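Local coordinates for choline/ethanolamine kinase family protein (Mesorhizobium loti, PDB 3DXQ) that probably acts as a small-molecule kinase of the choline/ethanolamine kinase family, transferring a phosphate group to ethanolamine or a related amino alcohol, at residues E129-I134 with K247-L252; L253-G258 with G277-C282. One frame throughout, in Å; residues are numbered along the deposited sequence.

Contact 1 of 2, residues E129-I134 with K247-L252; sequences ELFAMI and KAMCDL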
loop_
_atom_site.group_PDB
_atom_site.type_symbol
_atom_site.label_atom_id
_atom_site.label_comp_id
_atom_site.label_asym_id
_atom_site.label_seq_id
_atom_site.Cartn_x
_atom_site.Cartn_y
_atom_site.Cartn_z
ATOM N N GLU A 129 -2.494 10.838 7.177
ATOM C CA GLU A 129 -3.180 11.085 8.458
ATOM C C GLU A 129 -3.927 9.830 8.893
ATOM O O GLU A 129 -5.120 9.678 8.616
ATOM C CB GLU A 129 -4.159 12.267 8.321
ATOM C CG GLU A 129 -3.498 13.627 7.980
ATOM C CD GLU A 129 -2.789 14.256 9.159
ATOM O OE1 GLU A 129 -3.058 13.823 10.299
ATOM O OE2 GLU A 129 -1.980 15.184 8.954
ATOM N N LEU A 130 -3.214 8.939 9.581
ATOM C CA LEU A 130 -3.767 7.648 9.978
ATOM C C LEU A 130 -5.002 7.770 10.887
ATOM O O LEU A 130 -6.069 7.228 10.574
ATOM C CB LEU A 130 -2.692 6.799 10.640
ATOM C CG LEU A 130 -3.137 5.476 11.287
ATOM C CD1 LEU A 130 -4.023 4.639 10.350
ATOM C CD2 LEU A 130 -1.905 4.687 11.712
ATOM N N PHE A 131 -4.863 8.506 11.984
ATOM C CA PHE A 131 -5.944 8.629 12.950
ATOM C C PHE A 131 -7.003 9.639 12.584
ATOM O O PHE A 131 -8.126 9.572 13.105
ATOM C CB PHE A 131 -5.376 8.914 14.328
ATOM C CG PHE A 131 -4.560 7.792 14.836
ATOM C CD1 PHE A 131 -5.180 6.672 15.370
ATOM C CD2 PHE A 131 -3.185 7.802 14.702
ATOM C CE1 PHE A 131 -4.446 5.595 15.802
ATOM C CE2 PHE A 131 -2.431 6.716 15.148
ATOM C CZ PHE A 131 -3.066 5.607 15.696
ATOM N N ALA A 132 -6.663 10.576 11.700
ATOM C CA ALA A 132 -7.680 11.486 11.179
ATOM C C ALA A 132 -8.679 10.619 10.412
ATOM O O ALA A 132 -9.890 10.615 10.707
ATOM C CB ALA A 132 -7.064 12.526 10.276
HETATM N N MSE A 133 -8.150 9.838 9.472
HETATM C CA MSE A 133 -8.987 8.939 8.679
HETATM C C MSE A 133 -9.807 7.979 9.545
HETATM O O MSE A 133 -10.991 7.777 9.288
HETATM C CB MSE A 133 -8.152 8.156 7.675
HETATM C CG MSE A 133 -7.631 9.023 6.562
HETATM SE SE MSE A 133 -6.585 8.011 5.276
HETATM C CE MSE A 133 -5.257 9.503 4.641
ATOM N N ILE A 134 -9.180 7.402 10.565
ATOM C CA ILE A 134 -9.863 6.456 11.449
ATOM C C ILE A 134 -11.049 7.095 12.156
ATOM O O ILE A 134 -12.138 6.546 12.144
ATOM C CB ILE A 134 -8.892 5.842 12.484
ATOM C CG1 ILE A 134 -7.998 4.813 11.795
ATOM C CG2 ILE A 134 -9.648 5.147 13.612
ATOM C CD1 ILE A 134 -6.838 4.360 12.623
ATOM N N LYS A 247 0.795 -3.026 11.638
ATOM C CA LYS A 247 0.076 -4.209 11.171
ATOM C C LYS A 247 -1.363 -4.133 11.692
ATOM O O LYS A 247 -2.307 -4.280 10.931
ATOM C CB LYS A 247 0.721 -5.504 11.669
ATOM C CG LYS A 247 1.832 -6.090 10.818
ATOM C CD LYS A 247 2.487 -7.241 11.581
ATOM C CE LYS A 247 2.855 -8.419 10.704
ATOM N NZ LYS A 247 3.685 -9.446 11.424
ATOM N N ALA A 248 -1.526 -3.865 12.985
ATOM C CA ALA A 248 -2.861 -3.797 13.582
ATOM C C ALA A 248 -3.658 -2.611 13.041
ATOM O O ALA A 248 -4.799 -2.778 12.630
ATOM C CB ALA A 248 -2.782 -3.742 15.127
HETATM N N MSE A 249 -3.068 -1.421 13.041
HETATM C CA MSE A 249 -3.777 -0.223 12.587
HETATM C C MSE A 249 -4.143 -0.260 11.121
HETATM O O MSE A 249 -5.159 0.295 10.727
HETATM C CB MSE A 249 -2.951 1.031 12.851
HETATM C CG MSE A 249 -2.816 1.412 14.313
HETATM SE SE MSE A 249 -4.504 1.234 15.315
HETATM C CE MSE A 249 -4.145 2.521 16.664
ATOM N N CYS A 250 -3.292 -0.887 10.317
ATOM C CA CYS A 250 -3.534 -1.054 8.897
ATOM C C CYS A 250 -4.797 -1.856 8.658
ATOM O O CYS A 250 -5.671 -1.456 7.914
ATOM C CB CYS A 250 -2.346 -1.763 8.266
ATOM S SG CYS A 250 -2.395 -1.813 6.489
ATOM N N ASP A 251 -4.906 -2.997 9.316
ATOM C CA ASP A 251 -6.129 -3.791 9.243
ATOM C C ASP A 251 -7.342 -3.010 9.719
ATOM O O ASP A 251 -8.415 -3.103 9.122
ATOM C CB ASP A 251 -6.013 -5.063 10.086
ATOM C CG ASP A 251 -5.507 -6.266 9.302
ATOM O OD1 ASP A 251 -5.665 -6.311 8.070
ATOM O OD2 ASP A 251 -4.975 -7.196 9.940
ATOM N N LEU A 252 -7.191 -2.263 10.805
ATOM C CA LEU A 252 -8.313 -1.509 11.361
ATOM C C LEU A 252 -8.821 -0.459 10.375
ATOM O O LEU A 252 -10.032 -0.314 10.189
ATOM C CB LEU A 252 -7.905 -0.814 12.665
ATOM C CG LEU A 252 -9.023 -0.038 13.363
ATOM C CD1 LEU A 252 -10.138 -0.957 13.771
ATOM C CD2 LEU A 252 -8.478 0.676 14.557
#
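M249, a selenomethionine, reaches out from helix 237-263 and puts its methyl CE at the rim of the F131 ring. The methyl lies in the ring plane near the CE1-CZ edge, with CE 3.2 Å from F131 CE1. The M249 chain leaves its helix and then bends at chi2 (-43°), which carries the methyl across the line of the helices to the F131 side. The two side chains cross at about a right angle. L130 fills the hollow at the base of the same side chain: its CD2 meets M249 CB at 4.0 Å, and its CG lies over the F131 ring, offset toward the rim. M249 is thus the bump, received by L130 and F131 and covered on helix 152-167 by A159 and V162. One turn on, the fit is looser, with I134 CD1 and L252 CD2 4.5 Å apart; I134 also packs on L253 and L256. The short helical segments run 11.2 Å apart at 34°, a distance that long side chains bridge. This is helix-helix packing in the helical lobe of the kinase-like fold. The contact is wholly apolar, so buried hydrophobic surface and fit of shape hold it, without the directional grip of polar bonds.

Contact 2 of 2, residues L253-G258 with G277-C282; sequences LWTLWG and GRFARC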
loop_
_atom_site.group_PDB
_atom_site.type_symbol
_atom_site.label_atom_id
_atom_site.label_comp_id
_atom_site.label_asym_id
_atom_site.label_seq_id
_atom_site.Cartn_x
_atom_site.Cartn_y
_atom_site.Cartn_z
ATOM N N LEU A 253 -7.887 0.280 9.775
ATOM C CA LEU A 253 -8.211 1.328 8.804
ATOM C C LEU A 253 -9.109 0.783 7.711
ATOM O O LEU A 253 -10.218 1.273 7.494
ATOM C CB LEU A 253 -6.938 1.897 8.174
ATOM C CG LEU A 253 -7.146 2.978 7.113
ATOM C CD1 LEU A 253 -7.778 4.191 7.787
ATOM C CD2 LEU A 253 -5.845 3.344 6.401
ATOM N N TRP A 254 -8.618 -0.254 7.047
ATOM C CA TRP A 254 -9.338 -0.888 5.963
ATOM C C TRP A 254 -10.613 -1.578 6.451
ATOM O O TRP A 254 -11.633 -1.542 5.769
ATOM C CB TRP A 254 -8.422 -1.850 5.222
ATOM C CG TRP A 254 -7.386 -1.113 4.439
ATOM C CD1 TRP A 254 -6.047 -1.052 4.685
ATOM C CD2 TRP A 254 -7.617 -0.320 3.276
ATOM N NE1 TRP A 254 -5.426 -0.271 3.743
ATOM C CE2 TRP A 254 -6.370 0.190 2.864
ATOM C CE3 TRP A 254 -8.767 0.006 2.537
ATOM C CZ2 TRP A 254 -6.235 1.005 1.746
ATOM C CZ3 TRP A 254 -8.634 0.818 1.429
ATOM C CH2 TRP A 254 -7.374 1.308 1.042
ATOM N N THR A 255 -10.576 -2.199 7.624
ATOM C CA THR A 255 -11.796 -2.802 8.163
ATOM C C THR A 255 -12.937 -1.786 8.177
ATOM O O THR A 255 -14.021 -2.058 7.654
ATOM C CB THR A 255 -11.590 -3.313 9.582
ATOM O OG1 THR A 255 -10.762 -4.480 9.542
ATOM C CG2 THR A 255 -12.926 -3.665 10.235
ATOM N N LEU A 256 -12.679 -0.618 8.765
ATOM C CA LEU A 256 -13.671 0.461 8.851
ATOM C C LEU A 256 -14.118 0.954 7.477
ATOM O O LEU A 256 -15.301 1.205 7.262
ATOM C CB LEU A 256 -13.118 1.634 9.662
ATOM C CG LEU A 256 -12.839 1.378 11.143
ATOM C CD1 LEU A 256 -12.191 2.595 11.770
ATOM C CD2 LEU A 256 -14.106 1.019 11.879
ATOM N N TRP A 257 -13.164 1.093 6.561
ATOM C CA TRP A 257 -13.457 1.454 5.167
ATOM C C TRP A 257 -14.407 0.452 4.499
ATOM O O TRP A 257 -15.347 0.841 3.788
ATOM C CB TRP A 257 -12.162 1.505 4.370
ATOM C CG TRP A 257 -12.346 1.738 2.920
ATOM C CD1 TRP A 257 -12.432 2.941 2.295
ATOM C CD2 TRP A 257 -12.423 0.740 1.894
ATOM N NE1 TRP A 257 -12.564 2.763 0.938
ATOM C CE2 TRP A 257 -12.557 1.419 0.663
ATOM C CE3 TRP A 257 -12.383 -0.662 1.893
ATOM C CZ2 TRP A 257 -12.659 0.742 -0.570
ATOM C CZ3 TRP A 257 -12.488 -1.339 0.667
ATOM C CH2 TRP A 257 -12.628 -0.633 -0.546
ATOM N N GLY A 258 -14.136 -0.837 4.725
ATOM C CA GLY A 258 -14.938 -1.935 4.183
ATOM C C GLY A 258 -16.359 -1.955 4.722
ATOM O O GLY A 258 -17.294 -2.323 4.002
ATOM N N GLY A 277 -12.860 -10.282 7.835
ATOM C CA GLY A 277 -11.566 -10.940 7.752
ATOM C C GLY A 277 -10.497 -10.101 8.407
ATOM O O GLY A 277 -9.885 -10.529 9.399
ATOM N N ARG A 278 -10.321 -8.890 7.870
ATOM C CA ARG A 278 -9.280 -7.964 8.316
ATOM C C ARG A 278 -9.448 -7.543 9.762
ATOM O O ARG A 278 -8.467 -7.256 10.441
ATOM C CB ARG A 278 -9.234 -6.712 7.436
ATOM C CG ARG A 278 -9.126 -7.007 5.956
ATOM C CD ARG A 278 -8.525 -5.843 5.182
ATOM N NE ARG A 278 -7.120 -5.654 5.531
ATOM C CZ ARG A 278 -6.264 -4.868 4.888
ATOM N NH1 ARG A 278 -6.648 -4.185 3.824
ATOM N NH2 ARG A 278 -5.011 -4.782 5.310
ATOM N N PHE A 279 -10.684 -7.498 10.235
ATOM C CA PHE A 279 -10.923 -7.146 11.624
ATOM C C PHE A 279 -10.477 -8.274 12.543
ATOM O O PHE A 279 -9.726 -8.048 13.487
ATOM C CB PHE A 279 -12.392 -6.853 11.875
ATOM C CG PHE A 279 -12.679 -6.475 13.290
ATOM C CD1 PHE A 279 -12.530 -5.162 13.708
ATOM C CD2 PHE A 279 -13.051 -7.434 14.216
ATOM C CE1 PHE A 279 -12.772 -4.806 15.025
ATOM C CE2 PHE A 279 -13.302 -7.090 15.533
ATOM C CZ PHE A 279 -13.155 -5.772 15.942
ATOM N N ALA A 280 -10.951 -9.486 12.259
ATOM C CA ALA A 280 -10.659 -10.663 13.084
ATOM C C ALA A 280 -9.159 -10.904 13.217
ATOM O O ALA A 280 -8.679 -11.274 14.292
ATOM C CB ALA A 280 -11.338 -11.884 12.506
ATOM N N ARG A 281 -8.426 -10.685 12.125
ATOM C CA ARG A 281 -6.972 -10.794 12.133
ATOM C C ARG A 281 -6.372 -9.735 13.062
ATOM O O ARG A 281 -5.488 -10.024 13.878
ATOM C CB ARG A 281 -6.437 -10.615 10.703
ATOM C CG ARG A 281 -4.925 -10.716 10.566
ATOM C CD ARG A 281 -4.533 -10.903 9.120
ATOM N NE ARG A 281 -4.978 -9.785 8.299
ATOM C CZ ARG A 281 -4.977 -9.762 6.970
ATOM N NH1 ARG A 281 -4.561 -10.808 6.275
ATOM N NH2 ARG A 281 -5.414 -8.686 6.333
ATOM N N CYS A 282 -6.864 -8.509 12.907
ATOM C CA CYS A 282 -6.455 -7.378 13.710
ATOM C C CYS A 282 -6.691 -7.643 15.182
ATOM O O CYS A 282 -5.776 -7.535 16.001
ATOM C CB CYS A 282 -7.249 -6.153 13.289
ATOM S SG CYS A 282 -7.006 -4.792 14.376
#
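The W254 indole and the R278 guanidinium point the same way side by side, their planes only 7° apart but displaced from one another. W254 CB lies over one face of the guanidinium, and NH1 of R278 approaches the ring obliquely, 3.2 Å from W254 CG. On its far side W254 directs its edge at W257, with W254 CZ3 3.8 Å above the centre of the W257 ring. The R281 guanidinium in turn has R278 NE in its plane, at its edge, both turned to the same carboxylate oxygen, D251 OD1. The setting is a pair of roughly antiparallel helices in the helical lobe of this kinase-like fold, their segments 8.6 Å apart at 148°. W254 also touches D179, which belongs to the HxD sequence of what is probably the catalytic loop.

A bend at chi3 (68°) folds the R278 chain so that its head serves several partners: NE pairs with D251, NH2 with E215, and NH1 bonds to Y274 OH. Were R278 replaced by an alanine, E215 would probably lose this salt-bridge partner, D251 would keep R281 alone of the two arginines, and W254 CB would lose the flat group packed on it.

Beside this layer T255 fits against the backbone of the second helix. Its methyl CG2 packs on F279 CB at 3.6 Å, while F279 itself reaches V155 and P149. The hydroxyl OG1 rests 3.4 Å from R278 CB; although F279 N is close, the angle is poor, and OG1 is instead hydrogen-bonded within its own helix, to D251 O.

In the fold
After helix 3-10 the chain lays down the five-stranded antiparallel sheet, with helix 55-67 interposed, then passes through helices 97-102 and 106-118 to reach helix 130-141. Contact 1 closes a long loop of 112 residues, including helix 152-167, the short strands and helices 206-215 and 220-231, when helix 237-263 returns to 130-141. Contact 2 opens at the next residue and closes a far shorter loop, as helix 271-287 doubles back on the same helix. The two follow in series, neither nesting nor crossing, with centres about 10 Å apart. Helix 237-263 is their common spine, joining helix 130-141 to 271-287; D251, salt-bridged to R278 and R281 and packed on C282, ties residues 247-252 directly to 277-282.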